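Local structure of TRAP dicarboxylate transporter, DctP subunit (4P47) at residues T31-A36 with K66-G71; G82-V87 with T139-L144; E89-N94 with I241-K246. The protein is a periplasmic solute-binding protein of the TRAP family that probably captures a small organic acid and delivers it to a membrane transporter. All coordinates share one frame; numbering follows the deposited sequence.

The three contacts build one lobe of the protein outward from a single mixed sheet. Contact 1 pairs the parallel strands 30-35 and 63-68; contact 3, its centre about 10 Å away, pairs strand 90-94 with the end of the long strand 229-245, and strands 30-35 and 90-94 are themselves neighbours. Contact 2 sets the end of helix 76-85 against the start of strand 141-156, with its centre about 7 Å from that of contact 3 and about 14 Å from that of contact 1. Along the chain contact 1 closes first, whereas contacts 2 and 3 interleave, so distant parts of the sequence are woven into one lobe.

Contact 1. Residues T31-A36 with K66-G71; sequences TIKFAA and KLFPGG
I32 opens the pairing with its carbonyl oxygen, I32 O, which takes the backbone N-H of K66 at 2.8 Å. One residue on, K33 sends its side chain to the same face of the sheet as K66 and F68. Its CG lies anti to the carbonyl carbon (chi1 -59°), and in the conformer described the extended chain then runs obliquely past the F68 ring, whose CE1 is 3.7 Å from K33 CB and equally near K33 CG. This is contact between methylenes and a ring.

F34 uses both its N-H and its C=O: the N-H goes to K66 O, and F34 O receives F68 N at 2.8 Å. Its side chain turns to the other face beside L67, the two pointing the same way, with F34 CB 4.0 Å from L67 CD2. The F34 ring itself leads away from residues 66-71, toward M48 and F51 of helix 43-58. A35 returns to the K33 face, where its CB meets F68 CB at 4.2 Å. At A36 the pairing is carried past the end of strand 63-68: its N-H binds F68 O from above the carbonyl plane, and its own oxygen, A36 O, accepts G71 N at 2.9 Å, in the carbonyl plane on a lone pair. G70 and G71, both with positive phi, fold the chain back to make this last bond.

Strands 30-35 and 63-68, joined by helix 43-58, form a beta-alpha-beta unit. Its chemistry is divided by face: aromatic and aliphatic groups gather under the helix, while the opposite face lets the K33 methylenes rest against F68, so that cohesion here depends on backbone bonds and apolar packing.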
ATOM      1  N   THR A  31       4.079  19.531 -19.919  1.00 16.07           N
ATOM      2  CA  THR A  31       3.962  19.814 -18.502  1.00 18.55           C
ATOM      3  C   THR A  31       3.122  18.726 -17.881  1.00 14.32           C
ATOM      4  O   THR A  31       2.049  18.390 -18.371  1.00 15.87           O
ATOM      5  CB  THR A  31       3.330  21.190 -18.226  1.00 28.66           C
ATOM      6  OG1 THR A  31       4.151  22.211 -18.800  1.00 29.22           O
ATOM      7  CG2 THR A  31       3.216  21.442 -16.725  1.00 28.40           C
ATOM      8  N   ILE A  32       3.641  18.166 -16.802  1.00  9.25           N
ATOM      9  CA  ILE A  32       2.972  17.104 -16.103  1.00  9.53           C
ATOM     10  C   ILE A  32       2.708  17.517 -14.667  1.00  9.38           C
ATOM     11  O   ILE A  32       3.650  17.770 -13.916  1.00 11.09           O
ATOM     12  CB  ILE A  32       3.843  15.848 -16.078  1.00  9.81           C
ATOM     13  CG1 ILE A  32       4.038  15.301 -17.488  1.00 11.95           C
ATOM     14  CG2 ILE A  32       3.212  14.801 -15.165  1.00 13.60           C
ATOM     15  CD1 ILE A  32       4.964  14.070 -17.556  1.00 13.92           C
ATOM     16  N   LYS A  33       1.437  17.596 -14.288  0.51  8.73           N
ATOM     17  CA  LYS A  33       1.056  17.814 -12.897  0.51  8.59           C
ATOM     18  C   LYS A  33       0.944  16.450 -12.222  0.51  8.43           C
ATOM     19  O   LYS A  33       0.240  15.579 -12.714  0.51  9.33           O
ATOM     20  CB  LYS A  33      -0.272  18.571 -12.820  0.51  9.91           C
ATOM     21  CG  LYS A  33      -0.241  19.927 -13.509  0.51 10.02           C
ATOM     22  CD  LYS A  33      -1.583  20.668 -13.438  0.51  9.86           C
ATOM     23  CE  LYS A  33      -1.532  22.020 -14.151  0.51 16.59           C
ATOM     24  NZ  LYS A  33      -2.789  22.813 -13.998  0.51 19.23           N
ATOM     25  N   PHE A  34       1.641  16.274 -11.101  1.00  6.84           N
ATOM     26  CA  PHE A  34       1.742  14.984 -10.416  1.00  7.35           C
ATOM     27  C   PHE A  34       1.282  15.193  -8.981  1.00  6.39           C
ATOM     28  O   PHE A  34       1.987  15.819  -8.177  1.00  7.59           O
ATOM     29  CB  PHE A  34       3.212  14.532 -10.492  1.00  7.38           C
ATOM     30  CG  PHE A  34       3.507  13.126 -10.012  1.00  7.39           C
ATOM     31  CD1 PHE A  34       2.540  12.283  -9.524  1.00  8.30           C
ATOM     32  CD2 PHE A  34       4.792  12.664 -10.099  1.00  8.74           C
ATOM     33  CE1 PHE A  34       2.874  10.974  -9.083  1.00  6.85           C
ATOM     34  CE2 PHE A  34       5.131  11.395  -9.686  1.00  9.30           C
ATOM     35  CZ  PHE A  34       4.166  10.540  -9.180  1.00  7.07           C
ATOM     36  N   ALA A  35       0.092  14.685  -8.683  1.00  7.86           N
ATOM     37  CA  ALA A  35      -0.559  14.921  -7.400  1.00  7.35           C
ATOM     38  C   ALA A  35      -0.437  13.712  -6.472  1.00  8.25           C
ATOM     39  O   ALA A  35      -0.416  12.568  -6.917  1.00  7.96           O
ATOM     40  CB  ALA A  35      -2.011  15.211  -7.634  1.00  9.29           C
ATOM     41  N   ALA A  36      -0.358  13.950  -5.166  1.00  8.20           N
ATOM     42  CA  ALA A  36      -0.442  12.875  -4.187  1.00  7.71           C
ATOM     43  C   ALA A  36      -0.899  13.420  -2.856  1.00  8.75           C
ATOM     44  O   ALA A  36      -0.938  14.627  -2.647  1.00  9.52           O
ATOM     45  CB  ALA A  36       0.904  12.181  -4.025  1.00  8.80           C
ATOM     46  N   LYS A  66       5.577  18.993 -12.299  1.00  7.98           N
ATOM     47  CA  LYS A  66       5.214  19.872 -11.194  1.00  9.94           C
ATOM     48  C   LYS A  66       4.442  19.079 -10.140  1.00  8.49           C
ATOM     49  O   LYS A  66       3.401  18.480 -10.438  1.00  9.49           O
ATOM     50  CB  LYS A  66       4.361  21.012 -11.740  1.00 11.97           C
ATOM     51  CG  LYS A  66       3.937  22.031 -10.737  1.00 13.47           C
ATOM     52  CD  LYS A  66       3.255  23.179 -11.452  1.00 17.40           C
ATOM     53  CE  LYS A  66       2.772  24.246 -10.507  1.00 16.29           C
ATOM     54  NZ  LYS A  66       2.155  25.335 -11.338  1.00 19.43           N
ATOM     55  N   LEU A  67       4.942  19.094  -8.908  1.00  8.30           N
ATOM     56  CA  LEU A  67       4.372  18.278  -7.822  1.00  9.50           C
ATOM     57  C   LEU A  67       3.255  18.993  -7.079  1.00 10.17           C
ATOM     58  O   LEU A  67       3.364  20.198  -6.778  1.00 10.64           O
ATOM     59  CB  LEU A  67       5.465  17.857  -6.833  1.00  8.36           C
ATOM     60  CG  LEU A  67       6.672  17.139  -7.424  1.00  9.97           C
ATOM     61  CD1 LEU A  67       7.498  16.574  -6.283  1.00 13.17           C
ATOM     62  CD2 LEU A  67       6.277  16.036  -8.401  1.00  9.32           C
ATOM     63  N   PHE A  68       2.194  18.260  -6.765  1.00  8.47           N
ATOM     64  CA  PHE A  68       1.084  18.780  -5.974  1.00  9.39           C
ATOM     65  C   PHE A  68       0.881  17.821  -4.825  1.00  8.54           C
ATOM     66  O   PHE A  68      -0.073  17.033  -4.809  1.00  8.76           O
ATOM     67  CB  PHE A  68      -0.207  18.901  -6.787  1.00  9.08           C
ATOM     68  CG  PHE A  68      -0.189  19.999  -7.811  1.00  9.73           C
ATOM     69  CD1 PHE A  68       0.504  19.836  -8.999  1.00  9.07           C
ATOM     70  CD2 PHE A  68      -0.881  21.189  -7.604  1.00  9.73           C
ATOM     71  CE1 PHE A  68       0.507  20.836  -9.971  1.00 11.02           C
ATOM     72  CE2 PHE A  68      -0.875  22.183  -8.559  1.00 11.52           C
ATOM     73  CZ  PHE A  68      -0.175  22.019  -9.733  1.00 12.74           C
ATOM     74  N   PRO A  69       1.783  17.882  -3.838  1.00  9.89           N
ATOM     75  CA  PRO A  69       1.694  17.020  -2.664  1.00  9.72           C
ATOM     76  C   PRO A  69       0.657  17.516  -1.652  1.00  9.89           C
ATOM     77  O   PRO A  69       0.072  18.568  -1.837  1.00 12.14           O
ATOM     78  CB  PRO A  69       3.108  17.108  -2.095  1.00 11.39           C
ATOM     79  CG  PRO A  69       3.526  18.482  -2.390  1.00 13.44           C
ATOM     80  CD  PRO A  69       2.942  18.787  -3.759  1.00  9.84           C
ATOM     81  N   GLY A  70       0.418  16.728  -0.610  1.00 10.67           N
ATOM     82  CA  GLY A  70      -0.384  17.154   0.528  1.00 11.68           C
ATOM     83  C   GLY A  70      -1.878  17.080   0.302  1.00 10.93           C
ATOM     84  O   GLY A  70      -2.658  17.601   1.095  1.00 11.22           O
ATOM     85  N   GLY A  71      -2.302  16.463  -0.788  1.00 10.19           N
ATOM     86  CA  GLY A  71      -3.710  16.304  -1.080  1.00 11.84           C
ATOM     87  C   GLY A  71      -4.380  17.615  -1.447  1.00 11.26           C
ATOM     88  O   GLY A  71      -5.600  17.730  -1.385  1.00 12.48           O
TER

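Contact 2. Residues G82-V87 with T139-L144; sequences GLQGGV and TGLIGL
Q84, in the last turn of helix 76-85, reaches across to T139 and L141. Its CB leaves the helix without heading straight for the other segment; chi1 (-69°) sets CG anti to the carbonyl carbon, and the extended chain beyond it carries the amide to T139. On the way Q84 CG passes 4.0 Å from L141 CD2 and lies 3.4 Å from T139 O. Q84 CD is 3.7 Å from T139 O, and at the tip NE2 donates to that same T139 O at 3.0 Å. The bond is moderately bent, 143° at the hydrogen; the donor lies in the plane of the T139 carbonyl, although the oxygen sits somewhat out of the glutamine's own amide plane.

Beside it, L141 crosses L83 at about a right angle, its CD2 pressing on L83 CB at 3.7 Å. A water bridges the two backbones, donating both to Q84 O and to G140 O. G140, with positive phi, turns the chain from T139 into the strand, while a Schellman motif at G86 ends the helix.

T139 O is thus met by the Q84 amide, and G140 O by the water together with the backbone of K246, around a small leucine contact: the helix end is joined to the strand start by a mixture of polar and apolar links.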
ATOM      1  N   GLY A  82      -9.944  12.709 -11.843  1.00 11.41           N
ATOM      2  CA  GLY A  82      -9.269  13.799 -12.539  1.00 11.56           C
ATOM      3  C   GLY A  82      -8.290  13.335 -13.605  1.00 11.11           C
ATOM      4  O   GLY A  82      -8.190  13.929 -14.680  1.00 12.68           O
ATOM      5  N   LEU A  83      -7.577  12.247 -13.342  1.00 10.66           N
ATOM      6  CA  LEU A  83      -6.774  11.624 -14.386  1.00  9.96           C
ATOM      7  C   LEU A  83      -7.638  11.109 -15.526  1.00 10.39           C
ATOM      8  O   LEU A  83      -7.314  11.298 -16.698  1.00 11.26           O
ATOM      9  CB  LEU A  83      -5.918  10.469 -13.852  1.00 10.67           C
ATOM     10  CG  LEU A  83      -4.480  10.787 -13.450  1.00  8.67           C
ATOM     11  CD1 LEU A  83      -4.456  11.616 -12.173  1.00  9.71           C
ATOM     12  CD2 LEU A  83      -3.715   9.484 -13.263  1.00  9.08           C
ATOM     13  N   GLN A  84      -8.754  10.465 -15.191  1.00 10.64           N
ATOM     14  CA  GLN A  84      -9.627   9.925 -16.215  1.00  9.84           C
ATOM     15  C   GLN A  84     -10.124  11.040 -17.116  1.00 11.70           C
ATOM     16  O   GLN A  84     -10.198  10.861 -18.329  1.00 13.04           O
ATOM     17  CB  GLN A  84     -10.792   9.149 -15.596  1.00 13.99           C
ATOM     18  CG  GLN A  84     -10.351   7.867 -14.932  1.00 12.97           C
ATOM     19  CD  GLN A  84     -11.470   7.218 -14.164  1.00 14.77           C
ATOM     20  OE1 GLN A  84     -12.163   7.869 -13.380  1.00 16.40           O
ATOM     21  NE2 GLN A  84     -11.688   5.931 -14.414  1.00 17.79           N
ATOM     22  N   GLY A  85     -10.432  12.194 -16.525  1.00 12.39           N
ATOM     23  CA  GLY A  85     -10.895  13.328 -17.295  1.00 15.02           C
ATOM     24  C   GLY A  85      -9.800  14.125 -17.987  1.00 14.51           C
ATOM     25  O   GLY A  85     -10.098  14.963 -18.841  1.00 19.76           O
ATOM     26  N   GLY A  86      -8.545  13.907 -17.623  1.00 14.67           N
ATOM     27  CA  GLY A  86      -7.434  14.622 -18.240  1.00 13.55           C
ATOM     28  C   GLY A  86      -7.047  15.936 -17.573  1.00 18.17           C
ATOM     29  O   GLY A  86      -6.160  16.646 -18.058  1.00 19.06           O
ATOM     30  N   VAL A  87      -7.677  16.260 -16.450  1.00 13.76           N
ATOM     31  CA  VAL A  87      -7.373  17.479 -15.696  1.00 14.38           C
ATOM     32  C   VAL A  87      -6.034  17.423 -14.954  1.00 13.94           C
ATOM     33  O   VAL A  87      -5.311  18.408 -14.886  1.00 16.21           O
ATOM     34  CB  VAL A  87      -8.488  17.759 -14.671  1.00 18.19           C
ATOM     35  CG1 VAL A  87      -8.160  18.987 -13.818  1.00 18.27           C
ATOM     36  CG2 VAL A  87      -9.813  17.946 -15.390  1.00 21.55           C
ATOM     37  N   THR A 139     -10.283   2.063 -18.864  1.00 11.64           N
ATOM     38  CA  THR A 139     -10.900   2.975 -17.906  1.00 13.91           C
ATOM     39  C   THR A 139     -10.313   4.387 -17.967  1.00 12.24           C
ATOM     40  O   THR A 139     -10.663   5.220 -17.118  1.00 15.20           O
ATOM     41  CB  THR A 139     -10.787   2.455 -16.454  1.00 11.24           C
ATOM     42  OG1 THR A 139      -9.437   2.597 -15.979  1.00 13.63           O
ATOM     43  CG2 THR A 139     -11.202   0.997 -16.347  1.00 14.51           C
ATOM     44  N   GLY A 140      -9.425   4.656 -18.918  1.00 10.68           N
ATOM     45  CA  GLY A 140      -8.831   5.968 -19.067  1.00 11.73           C
ATOM     46  C   GLY A 140      -7.571   6.212 -18.250  1.00 10.53           C
ATOM     47  O   GLY A 140      -7.165   7.368 -18.092  1.00 10.99           O
ATOM     48  N   LEU A 141      -6.930   5.142 -17.795  1.00 10.45           N
ATOM     49  CA  LEU A 141      -5.742   5.202 -16.927  1.00  9.07           C
ATOM     50  C   LEU A 141      -4.624   4.346 -17.504  1.00  9.69           C
ATOM     51  O   LEU A 141      -4.887   3.298 -18.078  1.00 10.53           O
ATOM     52  CB  LEU A 141      -6.110   4.687 -15.539  1.00  9.72           C
ATOM     53  CG  LEU A 141      -7.159   5.524 -14.802  1.00  9.77           C
ATOM     54  CD1 LEU A 141      -7.707   4.764 -13.621  1.00 11.14           C
ATOM     55  CD2 LEU A 141      -6.566   6.877 -14.347  1.00 10.51           C
ATOM     56  N   ILE A 142      -3.382   4.783 -17.338  1.00  8.83           N
ATOM     57  CA  ILE A 142      -2.220   3.995 -17.700  1.00  9.65           C
ATOM     58  C   ILE A 142      -1.380   3.780 -16.442  1.00  8.18           C
ATOM     59  O   ILE A 142      -0.956   4.754 -15.791  1.00  8.29           O
ATOM     60  CB  ILE A 142      -1.344   4.755 -18.726  1.00  8.76           C
ATOM     61  CG1 ILE A 142      -2.168   5.146 -19.960  1.00 12.39           C
ATOM     62  CG2 ILE A 142      -0.115   3.946 -19.120  1.00 10.28           C
ATOM     63  CD1 ILE A 142      -2.716   3.984 -20.768  1.00 11.68           C
ATOM     64  N   GLY A 143      -1.104   2.524 -16.111  1.00  7.24           N
ATOM     65  CA  GLY A 143      -0.237   2.199 -14.987  1.00  6.83           C
ATOM     66  C   GLY A 143       1.228   2.215 -15.388  1.00  6.95           C
ATOM     67  O   GLY A 143       1.625   1.665 -16.420  1.00 10.15           O
ATOM     68  N   LEU A 144       2.067   2.862 -14.604  1.00  6.30           N
ATOM     69  CA  LEU A 144       3.490   2.974 -14.914  1.00  6.76           C
ATOM     70  C   LEU A 144       4.389   2.090 -14.042  1.00  8.16           C
ATOM     71  O   LEU A 144       5.338   1.486 -14.537  1.00 10.70           O
ATOM     72  CB  LEU A 144       3.921   4.436 -14.791  1.00  7.94           C
ATOM     73  CG  LEU A 144       3.275   5.407 -15.772  1.00  8.05           C
ATOM     74  CD1 LEU A 144       3.657   6.829 -15.426  1.00  9.78           C
ATOM     75  CD2 LEU A 144       3.700   5.070 -17.217  1.00 10.63           C
TER
HETATM   76  O   HOH W   1      -8.064   9.422 -19.575  1.00 12.10           O

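Contact 3. Residues E89-N94 with I241-K246; sequences EMTVMN and IVMISK
E89 and S245 begin the antiparallel pairing: S245 N donates to E89 O at 2.8 Å, where the chain of S245 stands at the N-cap position ahead of helix 246-249. From there the bonds come in pairs. T91 and M243 exchange two, T91 N to M243 O and M243 N to T91 O, the second nearly straight at 176°. M93 and I241 repeat the exchange, with I241 N to M93 O at 2.8 Å and the return bond from M93 N to I241 O longer, at 3.2 Å. At the non-hydrogen-bonded pairs, M90 with I244 and V92 with V242, alpha carbons approach carbonyls instead; V92 CA lies 3.3 Å from I241 O.

The backbone N-H and C=O of M90 bond to K33 and A35 of strand 30-35, and the backbone of V242 bonds to L144 and A145 of strand 141-156. Several polar side chains also find partners. E89 OE1 takes the N-H of K33, T91 OG1 pairs with A35 O, and S245 OG with L83 O at the end of helix 76-85.

Apolar groups fill both faces. On one, M90 bends at chi3 (65°) to bring its CE within 3.5 Å of V242 CG1, while its CG lies against I244 CG1 and V92 CG2 meets V242 CG2. On the other, M243 CE touches both T91 CG2 and M93 CE, 3.9 Å from each.

Strand 90-94 is thus parallel to one neighbour and antiparallel to the other, a mixed central sheet with helices packed against it, as expected for a lobe of a family 7 solute-binding protein of the periplasmic binding protein class.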
ATOM      1  N   GLU A  89      -2.480  15.151 -14.767  1.00  7.14           N
ATOM      2  CA  GLU A  89      -1.793  14.141 -15.593  1.00  8.91           C
ATOM      3  C   GLU A  89      -1.362  12.902 -14.842  1.00  7.62           C
ATOM      4  O   GLU A  89      -1.457  11.794 -15.371  1.00  8.24           O
ATOM      5  CB  GLU A  89      -0.556  14.718 -16.267  1.00  8.51           C
ATOM      6  CG  GLU A  89      -0.858  15.690 -17.405  1.00 11.09           C
ATOM      7  CD  GLU A  89      -1.298  17.065 -16.945  1.00  9.82           C
ATOM      8  OE1 GLU A  89      -1.005  17.456 -15.802  1.00 10.50           O
ATOM      9  OE2 GLU A  89      -1.948  17.764 -17.761  1.00 14.41           O
ATOM     10  N   MET A  90      -0.836  13.071 -13.635  1.00  7.14           N
ATOM     11  CA  MET A  90      -0.277  11.927 -12.904  1.00  6.86           C
ATOM     12  C   MET A  90      -0.677  11.912 -11.443  1.00  6.46           C
ATOM     13  O   MET A  90      -0.919  12.952 -10.839  1.00  7.04           O
ATOM     14  CB  MET A  90       1.261  11.907 -12.973  1.00  7.31           C
ATOM     15  CG  MET A  90       1.820  11.419 -14.303  1.00  8.52           C
ATOM     16  SD  MET A  90       3.625  11.208 -14.344  1.00  8.04           S
ATOM     17  CE  MET A  90       3.763   9.867 -13.153  1.00  8.19           C
ATOM     18  N   THR A  91      -0.718  10.718 -10.871  1.00  6.44           N
ATOM     19  CA  THR A  91      -0.883  10.577  -9.439  1.00  6.52           C
ATOM     20  C   THR A  91      -0.271   9.258  -9.003  1.00  7.46           C
ATOM     21  O   THR A  91       0.047   8.382  -9.830  1.00  7.55           O
ATOM     22  CB  THR A  91      -2.356  10.673  -9.017  1.00  8.29           C
ATOM     23  OG1 THR A  91      -2.453  10.854  -7.604  1.00  8.74           O
ATOM     24  CG2 THR A  91      -3.118   9.433  -9.402  1.00  9.84           C
ATOM     25  N   VAL A  92      -0.077   9.128  -7.699  1.00  5.47           N
ATOM     26  CA  VAL A  92       0.321   7.877  -7.075  1.00  7.71           C
ATOM     27  C   VAL A  92      -0.553   7.668  -5.838  1.00  6.05           C
ATOM     28  O   VAL A  92      -0.793   8.602  -5.081  1.00  7.44           O
ATOM     29  CB  VAL A  92       1.850   7.874  -6.754  1.00  6.12           C
ATOM     30  CG1 VAL A  92       2.252   9.073  -5.877  1.00  8.31           C
ATOM     31  CG2 VAL A  92       2.261   6.550  -6.143  1.00  6.81           C
ATOM     32  N   MET A  93      -1.086   6.470  -5.669  1.00  6.17           N
ATOM     33  CA  MET A  93      -1.978   6.200  -4.529  1.00  7.80           C
ATOM     34  C   MET A  93      -2.035   4.716  -4.266  1.00  6.51           C
ATOM     35  O   MET A  93      -1.631   3.915  -5.097  1.00  6.31           O
ATOM     36  CB  MET A  93      -3.404   6.689  -4.811  1.00  7.46           C
ATOM     37  CG  MET A  93      -4.093   5.903  -5.922  1.00  8.04           C
ATOM     38  SD  MET A  93      -5.767   6.514  -6.307  1.00 10.05           S
ATOM     39  CE  MET A  93      -5.298   8.004  -7.132  1.00 12.57           C
ATOM     40  N   ASN A  94      -2.570   4.341  -3.113  1.00  6.78           N
ATOM     41  CA  ASN A  94      -2.737   2.933  -2.787  1.00  6.57           C
ATOM     42  C   ASN A  94      -3.525   2.233  -3.880  1.00  7.78           C
ATOM     43  O   ASN A  94      -4.618   2.681  -4.272  1.00  7.67           O
ATOM     44  CB  ASN A  94      -3.440   2.781  -1.429  1.00  6.64           C
ATOM     45  CG  ASN A  94      -2.537   3.118  -0.253  1.00  9.73           C
ATOM     46  OD1 ASN A  94      -1.342   3.317  -0.386  1.00  9.32           O
ATOM     47  ND2 ASN A  94      -3.134   3.209   0.924  1.00 14.63           N
ATOM     48  N   ILE A 241       0.244   2.564  -6.761  1.00  6.06           N
ATOM     49  CA  ILE A 241       0.405   2.524  -8.208  1.00  6.00           C
ATOM     50  C   ILE A 241       0.576   3.952  -8.710  1.00  5.81           C
ATOM     51  O   ILE A 241      -0.161   4.886  -8.336  1.00  7.23           O
ATOM     52  CB  ILE A 241      -0.761   1.792  -8.903  1.00  6.60           C
ATOM     53  CG1 ILE A 241      -0.507   1.706 -10.404  1.00  7.63           C
ATOM     54  CG2 ILE A 241      -2.088   2.453  -8.592  1.00  7.73           C
ATOM     55  CD1 ILE A 241      -1.460   0.765 -11.122  1.00  8.79           C
ATOM     56  N   VAL A 242       1.592   4.137  -9.551  1.00  5.15           N
ATOM     57  CA  VAL A 242       1.825   5.389 -10.248  1.00  6.16           C
ATOM     58  C   VAL A 242       1.112   5.323 -11.582  1.00  6.94           C
ATOM     59  O   VAL A 242       1.323   4.375 -12.362  1.00  6.65           O
ATOM     60  CB  VAL A 242       3.333   5.592 -10.494  1.00  6.36           C
ATOM     61  CG1 VAL A 242       3.595   6.911 -11.224  1.00  7.87           C
ATOM     62  CG2 VAL A 242       4.120   5.546  -9.172  1.00  8.05           C
ATOM     63  N   MET A 243       0.248   6.299 -11.828  1.00  5.32           N
ATOM     64  CA  MET A 243      -0.585   6.332 -13.015  1.00  6.59           C
ATOM     65  C   MET A 243      -0.470   7.640 -13.749  1.00  6.79           C
ATOM     66  O   MET A 243      -0.161   8.698 -13.172  1.00  7.17           O
ATOM     67  CB  MET A 243      -2.049   6.145 -12.623  1.00  7.66           C
ATOM     68  CG  MET A 243      -2.362   4.764 -12.089  1.00  7.96           C
ATOM     69  SD  MET A 243      -4.028   4.563 -11.386  1.00  9.61           S
ATOM     70  CE  MET A 243      -3.935   5.689  -9.978  1.00 11.49           C
ATOM     71  N   ILE A 244      -0.759   7.568 -15.044  1.00  7.21           N
ATOM     72  CA  ILE A 244      -0.844   8.733 -15.886  1.00  6.82           C
ATOM     73  C   ILE A 244      -2.161   8.683 -16.677  1.00  6.69           C
ATOM     74  O   ILE A 244      -2.645   7.611 -17.034  1.00  8.79           O
ATOM     75  CB  ILE A 244       0.441   8.835 -16.776  1.00  7.39           C
ATOM     76  CG1 ILE A 244       0.476  10.145 -17.549  1.00  9.35           C
ATOM     77  CG2 ILE A 244       0.591   7.638 -17.724  1.00  8.35           C
ATOM     78  CD1 ILE A 244       1.862  10.476 -18.048  1.00  9.53           C
ATOM     79  N   SER A 245      -2.746   9.854 -16.893  1.00  7.45           N
ATOM     80  CA  SER A 245      -3.997   9.991 -17.637  1.00  9.09           C
ATOM     81  C   SER A 245      -3.845   9.439 -19.063  1.00  9.69           C
ATOM     82  O   SER A 245      -2.926   9.815 -19.780  1.00  9.53           O
ATOM     83  CB  SER A 245      -4.398  11.464 -17.678  1.00  9.60           C
ATOM     84  OG  SER A 245      -5.450  11.714 -18.602  1.00 11.61           O
ATOM     85  N   LYS A 246      -4.737   8.550 -19.491  1.00  9.70           N
ATOM     86  CA  LYS A 246      -4.664   8.047 -20.871  1.00 10.06           C
ATOM     87  C   LYS A 246      -4.886   9.160 -21.911  1.00 10.64           C
ATOM     88  O   LYS A 246      -4.242   9.164 -22.957  1.00 11.34           O
ATOM     89  CB  LYS A 246      -5.642   6.901 -21.092  1.00 11.82           C
ATOM     90  CG  LYS A 246      -5.616   6.324 -22.508  1.00 14.43           C
ATOM     91  CD  LYS A 246      -6.441   5.051 -22.597  1.00 16.49           C
ATOM     92  CE  LYS A 246      -6.281   4.379 -23.967  1.00 15.57           C
ATOM     93  NZ  LYS A 246      -6.756   5.264 -25.070  1.00 18.72           N
TER